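Exopolyphosphatase (Aquifex aeolicus, PDB 1T6C) binds a calcium ion and, as a member of the actin-like Ppx/GppA family, probably hydrolyses phosphoanhydride bonds of polyphosphate or guanosine pentaphosphate. Local coordinates at residues 150-155 against 282-287; 160-165 against 202-207. One frame throughout, in Å; residues are numbered along the deposited sequence.

Contact 1: 150-155 against 282-287; sequences TEYVFG and LKTLEI. With CA (calcium ion), chain C.
Tyr-152 and Thr-284 bridge a strand and a helix through their hydroxyls, a compact example of how one polar bond can be accommodated in a buried helix-sheet interface with apolar neighbours. The two side chains approach from opposite directions across a CA-CA separation of 9.9 Å, and together they make up all the direct contact between the two segments. Tyr-152 OH donates to Thr-284 OG1 over 2.8 Å. The acceptor lies at the edge of the phenol ring and in its plane, and the CZ-OH-OG1 angle of about 123° suits a hydroxyl hydrogen aimed almost straight at it. On the threonine, OG1 stands beside the backbone N (chi1 -72°), which leaves CG2 anti to that nitrogen; this methyl packs 3.9 Å from CE2 of Tyr-152. OG1 is also hydrogen-bonded to the carbonyl oxygen of Ile-280, one turn earlier in the helix. Leu-199 of helix 185-199, Ile-280 and Phe-288 of helix 274-288 and Val-143 of strand 139-146 also touch the tyrosine.

The preceding strand residue serves a different task. Glu-151 bends at chi2 (70°) and gives OE1 to the calcium ion at 2.7 Å, while OE2 is hydrogen-bonded to Ser-165 OG of the adjacent strand, which is likely to limit rotation of the carboxylate. Two waters and the carbonyl oxygens of Asp-144, Gly-146 and Ser-149 complete a shell of six oxygen ligands.

The chemistry implies a relay: the tyrosine hydroxyl gives its hydrogen to the threonine, which in turn can give its own to the Ile-280 carbonyl. Both side-chain oxygens are thereby satisfied within a buried interface, and the phenol is tied to one turn of the helix.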
ATOM      1  N   THR A 150      -0.568  -0.511   8.928  1.00 11.19           N
ATOM      2  CA  THR A 150       0.391   0.494   8.607  1.00 10.36           C
ATOM      3  C   THR A 150       1.751   0.011   9.053  1.00 10.96           C
ATOM      4  O   THR A 150       1.951  -0.312  10.253  1.00 11.50           O
ATOM      5  CB  THR A 150       0.038   1.852   9.250  1.00 11.54           C
ATOM      6  OG1 THR A 150      -1.191   2.367   8.709  1.00 10.60           O
ATOM      7  CG2 THR A 150       1.051   2.875   8.842  1.00 11.78           C
ATOM      8  N   GLU A 151       2.673  -0.078   8.091  1.00 10.79           N
ATOM      9  CA  GLU A 151       4.023  -0.467   8.385  1.00 11.11           C
ATOM     10  C   GLU A 151       4.891   0.774   8.562  1.00 10.58           C
ATOM     11  O   GLU A 151       4.749   1.750   7.818  1.00 11.22           O
ATOM     12  CB  GLU A 151       4.644  -1.301   7.289  1.00 12.07           C
ATOM     13  CG  GLU A 151       4.197  -2.733   7.297  1.00 13.35           C
ATOM     14  CD  GLU A 151       2.745  -2.903   6.886  1.00 14.18           C
ATOM     15  OE1 GLU A 151       2.411  -2.483   5.782  1.00 15.12           O
ATOM     16  OE2 GLU A 151       1.956  -3.420   7.693  1.00 16.64           O
ATOM     17  N   TYR A 152       5.776   0.685   9.545  1.00 10.44           N
ATOM     18  CA  TYR A 152       6.809   1.683   9.804  1.00  9.09           C
ATOM     19  C   TYR A 152       8.169   1.034   9.527  1.00  9.77           C
ATOM     20  O   TYR A 152       8.580   0.126  10.252  1.00  9.53           O
ATOM     21  CB  TYR A 152       6.727   2.170  11.274  1.00  9.12           C
ATOM     22  CG  TYR A 152       5.485   2.986  11.503  1.00  8.87           C
ATOM     23  CD1 TYR A 152       4.238   2.349  11.635  1.00  9.55           C
ATOM     24  CD2 TYR A 152       5.521   4.365  11.501  1.00  9.02           C
ATOM     25  CE1 TYR A 152       3.070   3.093  11.764  1.00 10.79           C
ATOM     26  CE2 TYR A 152       4.366   5.116  11.608  1.00 11.19           C
ATOM     27  CZ  TYR A 152       3.155   4.489  11.753  1.00 11.26           C
ATOM     28  OH  TYR A 152       1.993   5.218  11.829  1.00 13.92           O
ATOM     29  N   VAL A 153       8.832   1.472   8.469  1.00 10.26           N
ATOM     30  CA  VAL A 153      10.047   0.820   7.988  1.00 10.71           C
ATOM     31  C   VAL A 153      11.179   1.801   8.092  1.00 10.94           C
ATOM     32  O   VAL A 153      11.191   2.816   7.405  1.00 11.65           O
ATOM     33  CB  VAL A 153       9.930   0.333   6.538  1.00 10.39           C
ATOM     34  CG1 VAL A 153      11.049  -0.649   6.233  1.00 12.99           C
ATOM     35  CG2 VAL A 153       8.585  -0.339   6.324  1.00 11.34           C
ATOM     36  N   PHE A 154      12.145   1.455   8.937  1.00 11.89           N
ATOM     37  CA  PHE A 154      13.273   2.314   9.231  1.00 12.54           C
ATOM     38  C   PHE A 154      14.524   1.820   8.530  1.00 13.62           C
ATOM     39  O   PHE A 154      14.830   0.629   8.507  1.00 14.13           O
ATOM     40  CB  PHE A 154      13.527   2.316  10.729  1.00 12.55           C
ATOM     41  CG  PHE A 154      12.384   2.822  11.538  1.00 13.32           C
ATOM     42  CD1 PHE A 154      12.275   4.178  11.850  1.00 16.23           C
ATOM     43  CD2 PHE A 154      11.439   1.948  11.989  1.00 13.61           C
ATOM     44  CE1 PHE A 154      11.219   4.633  12.625  1.00 16.83           C
ATOM     45  CE2 PHE A 154      10.361   2.404  12.776  1.00 16.18           C
ATOM     46  CZ  PHE A 154      10.256   3.728  13.071  1.00 16.24           C
ATOM     47  N   GLY A 155      15.243   2.753   7.958  1.00 14.07           N
ATOM     48  CA  GLY A 155      16.535   2.436   7.373  1.00 15.82           C
ATOM     49  C   GLY A 155      17.337   3.639   6.957  1.00 15.74           C
ATOM     50  O   GLY A 155      17.024   4.767   7.285  1.00 15.49           O
ATOM     51  N   LEU A 282      -1.406  12.155  10.491  1.00 10.47           N
ATOM     52  CA  LEU A 282      -1.330  13.391  11.311  1.00 10.99           C
ATOM     53  C   LEU A 282      -0.680  13.039  12.654  1.00 11.82           C
ATOM     54  O   LEU A 282       0.296  13.686  13.091  1.00 12.14           O
ATOM     55  CB  LEU A 282      -2.741  13.970  11.489  1.00 11.88           C
ATOM     56  CG  LEU A 282      -2.794  15.292  12.248  1.00 13.26           C
ATOM     57  CD1 LEU A 282      -2.173  16.401  11.386  1.00 16.62           C
ATOM     58  CD2 LEU A 282      -4.258  15.558  12.602  1.00 15.66           C
ATOM     59  N   LYS A 283      -1.204  12.013  13.330  1.00 10.85           N
ATOM     60  CA  LYS A 283      -0.643  11.571  14.599  1.00 11.09           C
ATOM     61  C   LYS A 283       0.801  11.072  14.454  1.00 11.52           C
ATOM     62  O   LYS A 283       1.624  11.277  15.340  1.00 12.00           O
ATOM     63  CB  LYS A 283      -1.568  10.555  15.314  1.00 12.61           C
ATOM     64  CG  LYS A 283      -1.103  10.109  16.699  1.00 15.83           C
ATOM     65  CD  LYS A 283      -1.003  11.225  17.748  1.00 20.35           C
ATOM     66  CE  LYS A 283      -2.357  11.772  18.166  1.00 21.61           C
ATOM     67  NZ  LYS A 283      -2.189  12.688  19.382  1.00 22.47           N
ATOM     68  N   THR A 284       1.133  10.455  13.326  1.00 11.00           N
ATOM     69  CA  THR A 284       2.496   9.990  13.089  1.00 10.53           C
ATOM     70  C   THR A 284       3.461  11.186  13.120  1.00 10.30           C
ATOM     71  O   THR A 284       4.492  11.143  13.788  1.00 11.61           O
ATOM     72  CB  THR A 284       2.596   9.270  11.734  1.00 11.54           C
ATOM     73  OG1 THR A 284       1.926   7.995  11.829  1.00 12.45           O
ATOM     74  CG2 THR A 284       4.028   8.954  11.382  1.00 13.55           C
ATOM     75  N   LEU A 285       3.136  12.234  12.387  1.00 11.06           N
ATOM     76  CA  LEU A 285       3.993  13.427  12.378  1.00 10.53           C
ATOM     77  C   LEU A 285       4.127  14.041  13.787  1.00 12.22           C
ATOM     78  O   LEU A 285       5.238  14.411  14.201  1.00 13.05           O
ATOM     79  CB  LEU A 285       3.496  14.470  11.390  1.00 11.31           C
ATOM     80  CG  LEU A 285       3.719  14.099   9.926  1.00 11.79           C
ATOM     81  CD1 LEU A 285       3.237  15.226   9.041  1.00 14.68           C
ATOM     82  CD2 LEU A 285       5.158  13.795   9.619  1.00 14.22           C
ATOM     83  N   GLU A 286       3.029  14.105  14.522  1.00 12.62           N
ATOM     84  CA  GLU A 286       3.073  14.640  15.899  1.00 12.65           C
ATOM     85  C   GLU A 286       3.994  13.801  16.791  1.00 13.84           C
ATOM     86  O   GLU A 286       4.878  14.309  17.510  1.00 14.30           O
ATOM     87  CB  GLU A 286       1.656  14.711  16.480  1.00 12.82           C
ATOM     88  CG  GLU A 286       1.613  15.284  17.888  1.00 16.10           C
ATOM     89  CD  GLU A 286       0.259  15.251  18.562  1.00 21.50           C
ATOM     90  OE1 GLU A 286      -0.735  14.835  17.962  1.00 21.46           O
ATOM     91  OE2 GLU A 286       0.205  15.661  19.741  1.00 27.50           O
ATOM     92  N   ILE A 287       3.798  12.500  16.775  1.00 13.24           N
ATOM     93  CA  ILE A 287       4.554  11.618  17.651  1.00 14.57           C
ATOM     94  C   ILE A 287       6.024  11.589  17.304  1.00 14.20           C
ATOM     95  O   ILE A 287       6.860  11.562  18.193  1.00 15.44           O
ATOM     96  CB  ILE A 287       3.966  10.195  17.604  1.00 16.32           C
ATOM     97  CG1 ILE A 287       2.543  10.191  18.153  1.00 18.58           C
ATOM     98  CG2 ILE A 287       4.888   9.187  18.307  1.00 18.60           C
ATOM     99  CD1 ILE A 287       2.448  10.305  19.595  1.00 24.00           C
TER
HETATM  100 CA    CA C 502       0.078  -1.505   4.909  1.00 14.37          CA
HETATM  101  O   HOH W   1       0.155  -0.940   2.213  1.00 19.49           O
HETATM  102  O   HOH W   2       0.709  -4.155   4.405  1.00 20.40           O

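Contact 2: 160-165 against 202-207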
ATOM      1  N   VAL A 160      17.331  -1.646   5.069  1.00 15.52           N
ATOM      2  CA  VAL A 160      16.325  -1.659   6.111  1.00 16.82           C
ATOM      3  C   VAL A 160      16.961  -2.128   7.419  1.00 18.06           C
ATOM      4  O   VAL A 160      17.626  -3.171   7.454  1.00 18.94           O
ATOM      5  CB  VAL A 160      15.189  -2.594   5.710  1.00 16.31           C
ATOM      6  CG1 VAL A 160      14.165  -2.766   6.829  1.00 16.96           C
ATOM      7  CG2 VAL A 160      14.505  -2.063   4.434  1.00 16.34           C
ATOM      8  N   ARG A 161      16.747  -1.361   8.483  1.00 18.34           N
ATOM      9  CA  ARG A 161      17.132  -1.754   9.842  1.00 20.37           C
ATOM     10  C   ARG A 161      16.063  -2.455  10.617  1.00 19.86           C
ATOM     11  O   ARG A 161      16.321  -3.419  11.335  1.00 21.45           O
ATOM     12  CB  ARG A 161      17.530  -0.525  10.614  1.00 21.71           C
ATOM     13  CG  ARG A 161      18.880  -0.081  10.227  1.00 26.07           C
ATOM     14  CD  ARG A 161      19.786   0.292  11.414  1.00 29.41           C
ATOM     15  NE  ARG A 161      20.911   1.038  10.880  1.00 26.92           N
ATOM     16  CZ  ARG A 161      20.807   2.261  10.428  1.00 27.99           C
ATOM     17  NH1 ARG A 161      19.641   2.890  10.430  1.00 25.24           N
ATOM     18  NH2 ARG A 161      21.868   2.856   9.935  1.00 31.16           N
ATOM     19  N   GLU A 162      14.836  -1.967  10.493  1.00 18.73           N
ATOM     20  CA  GLU A 162      13.767  -2.445  11.333  1.00 18.56           C
ATOM     21  C   GLU A 162      12.446  -2.162  10.662  1.00 17.70           C
ATOM     22  O   GLU A 162      12.293  -1.125  10.053  1.00 15.60           O
ATOM     23  CB  GLU A 162      13.789  -1.727  12.678  1.00 20.15           C
ATOM     24  CG  GLU A 162      12.736  -2.267  13.626  1.00 25.28           C
ATOM     25  CD  GLU A 162      12.866  -1.707  15.019  1.00 32.26           C
ATOM     26  OE1 GLU A 162      13.597  -0.705  15.174  1.00 35.68           O
ATOM     27  OE2 GLU A 162      12.240  -2.281  15.939  1.00 36.55           O
ATOM     28  N   VAL A 163      11.515  -3.107  10.762  1.00 16.53           N
ATOM     29  CA  VAL A 163      10.129  -2.859  10.328  1.00 16.65           C
ATOM     30  C   VAL A 163       9.181  -3.258  11.453  1.00 16.34           C
ATOM     31  O   VAL A 163       9.312  -4.336  12.073  1.00 16.06           O
ATOM     32  CB  VAL A 163       9.751  -3.583   8.994  1.00 17.55           C
ATOM     33  CG1 VAL A 163      10.213  -5.022   8.973  1.00 20.57           C
ATOM     34  CG2 VAL A 163       8.235  -3.471   8.695  1.00 17.79           C
ATOM     35  N   ILE A 164       8.203  -2.389  11.703  1.00 14.52           N
ATOM     36  CA  ILE A 164       7.168  -2.620  12.673  1.00 15.30           C
ATOM     37  C   ILE A 164       5.847  -2.471  11.927  1.00 15.15           C
ATOM     38  O   ILE A 164       5.573  -1.429  11.357  1.00 15.32           O
ATOM     39  CB  ILE A 164       7.222  -1.644  13.876  1.00 15.94           C
ATOM     40  CG1 ILE A 164       8.576  -1.750  14.595  1.00 18.88           C
ATOM     41  CG2 ILE A 164       6.063  -1.965  14.846  1.00 18.71           C
ATOM     42  CD1 ILE A 164       8.888  -0.563  15.513  1.00 22.05           C
ATOM     43  N   SER A 165       5.053  -3.522  11.916  1.00 13.50           N
ATOM     44  CA  SER A 165       3.704  -3.483  11.343  1.00 14.27           C
ATOM     45  C   SER A 165       2.654  -3.310  12.424  1.00 13.41           C
ATOM     46  O   SER A 165       2.543  -4.154  13.311  1.00 15.60           O
ATOM     47  CB  SER A 165       3.420  -4.764  10.569  1.00 14.93           C
ATOM     48  OG  SER A 165       2.095  -4.760  10.028  1.00 14.96           O
ATOM     49  N   VAL A 202       6.426   3.024  18.319  1.00 18.93           N
ATOM     50  CA  VAL A 202       7.303   3.012  17.140  1.00 19.32           C
ATOM     51  C   VAL A 202       8.160   4.246  16.964  1.00 19.07           C
ATOM     52  O   VAL A 202       8.995   4.296  16.057  1.00 18.52           O
ATOM     53  CB  VAL A 202       6.534   2.727  15.828  1.00 20.06           C
ATOM     54  CG1 VAL A 202       5.646   1.504  16.025  1.00 22.49           C
ATOM     55  CG2 VAL A 202       5.709   3.928  15.369  1.00 21.05           C
ATOM     56  N   LYS A 203       7.955   5.239  17.821  1.00 18.72           N
ATOM     57  CA  LYS A 203       8.683   6.508  17.740  1.00 19.04           C
ATOM     58  C   LYS A 203      10.192   6.263  17.787  1.00 19.17           C
ATOM     59  O   LYS A 203      10.679   5.553  18.650  1.00 18.72           O
ATOM     60  CB  LYS A 203       8.289   7.434  18.906  0.50 19.43           C
ATOM     61  CG  LYS A 203       9.281   8.569  19.141  0.50 20.86           C
ATOM     62  CD  LYS A 203       8.738   9.590  20.114  0.50 22.29           C
ATOM     63  CE  LYS A 203       9.488  10.903  20.005  0.50 22.75           C
ATOM     64  NZ  LYS A 203       9.059  11.827  21.081  0.50 23.42           N
ATOM     65  N   LYS A 204      10.904   6.874  16.848  1.00 19.81           N
ATOM     66  CA  LYS A 204      12.356   6.859  16.763  1.00 20.91           C
ATOM     67  C   LYS A 204      12.779   8.210  16.127  1.00 21.27           C
ATOM     68  O   LYS A 204      12.022   8.814  15.337  1.00 19.10           O
ATOM     69  CB  LYS A 204      12.842   5.690  15.874  1.00 21.64           C
ATOM     70  CG  LYS A 204      12.620   4.318  16.432  1.00 24.59           C
ATOM     71  CD  LYS A 204      13.199   3.261  15.502  1.00 27.35           C
ATOM     72  CE  LYS A 204      12.791   1.844  15.874  1.00 30.03           C
ATOM     73  NZ  LYS A 204      12.235   1.626  17.252  1.00 32.86           N
ATOM     74  N   PRO A 205      13.971   8.715  16.449  1.00 20.99           N
ATOM     75  CA  PRO A 205      14.471   9.889  15.738  1.00 20.99           C
ATOM     76  C   PRO A 205      14.719   9.580  14.263  1.00 19.59           C
ATOM     77  O   PRO A 205      15.418   8.628  13.945  1.00 20.24           O
ATOM     78  CB  PRO A 205      15.802  10.197  16.439  1.00 21.17           C
ATOM     79  CG  PRO A 205      15.741   9.455  17.703  1.00 22.01           C
ATOM     80  CD  PRO A 205      14.939   8.241  17.455  1.00 22.27           C
ATOM     81  N   VAL A 206      14.152  10.389  13.377  1.00 18.95           N
ATOM     82  CA  VAL A 206      14.406  10.233  11.947  1.00 19.28           C
ATOM     83  C   VAL A 206      14.611  11.580  11.276  1.00 18.62           C
ATOM     84  O   VAL A 206      14.214  12.614  11.814  1.00 18.64           O
ATOM     85  CB  VAL A 206      13.246   9.480  11.243  1.00 19.79           C
ATOM     86  CG1 VAL A 206      13.089   8.122  11.868  1.00 21.07           C
ATOM     87  CG2 VAL A 206      11.984  10.280  11.323  1.00 20.42           C
ATOM     88  N   ASP A 207      15.290  11.560  10.134  1.00 17.50           N
ATOM     89  CA  ASP A 207      15.491  12.741   9.322  1.00 16.80           C
ATOM     90  C   ASP A 207      14.348  12.942   8.346  1.00 16.45           C
ATOM     91  O   ASP A 207      13.973  14.063   8.074  1.00 16.48           O
ATOM     92  CB  ASP A 207      16.778  12.637   8.521  1.00 17.08           C
ATOM     93  CG  ASP A 207      17.998  12.671   9.406  1.00 18.45           C
ATOM     94  OD1 ASP A 207      18.112  13.677  10.144  1.00 19.89           O
ATOM     95  OD2 ASP A 207      18.806  11.723   9.483  1.00 19.31           O
TER
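Ile-164 and Val-202 supply the apolar half of this contact, an illustration of an edge strand covered by a loop through one apolar pair and one charged pair. CG1 of Val-202 fits between two branches of the isoleucine, 3.7 Å from CG2 and 3.9 Å from CD1. Ile-164 presents both because its own CG1 stands beside the backbone N (chi1 -59°) and carries CD1, which leaves CG2 anti to that nitrogen.

The charged pair is Glu-162 and Lys-204, whose side chains cross at about a right angle. The glutamate is fully stretched, and its OE1 makes a long, doubtful salt bridge with Lys-204 NZ, since this oxygen is modelled too close to the lysine. Lys-204 also makes a cation-pi interaction with Phe-154 on the adjoining strand, so its ammonium group has an aromatic partner as well as a possible anionic one. With an alanine at Glu-162 the carboxylate is gone, and Lys-204 would probably lose its acidic mate on this strand and turn more freely.

Glu-162 and Arg-161 together face Phe-154 in a classic beta bulge. Strand 159-166 forms one border of the six-stranded sheet: helix 119-133 packs against Val-160, Val-163 and Ser-165, whereas the loop following helix 185-199 meets Glu-162 and Ile-164, and its Val-202 also touches Tyr-152 of strand 149-156 and Phe-288 of helix 274-288.

From the N-terminal side, the chain runs up strand 149-156, turns, and returns along strand 159-166, so the first segments of both contacts are antiparallel neighbours in one sheet, joined by the backbone bond of Phe-154 with Arg-161. Helices 170-177 and 185-199 follow, and residues 202-207 come back onto the second strand, closing the shorter loop at contact 2. The chain then enters strand 208-212 of the same sheet and continues through several helices and the short strand 238-240 to helix 274-288, where contact 1 closes the longer loop. Contact 2 thus falls wholly within that longer span; the two do not cross. Phe-154 CZ also packs on Val-202 O, which joins loop and sheet edge.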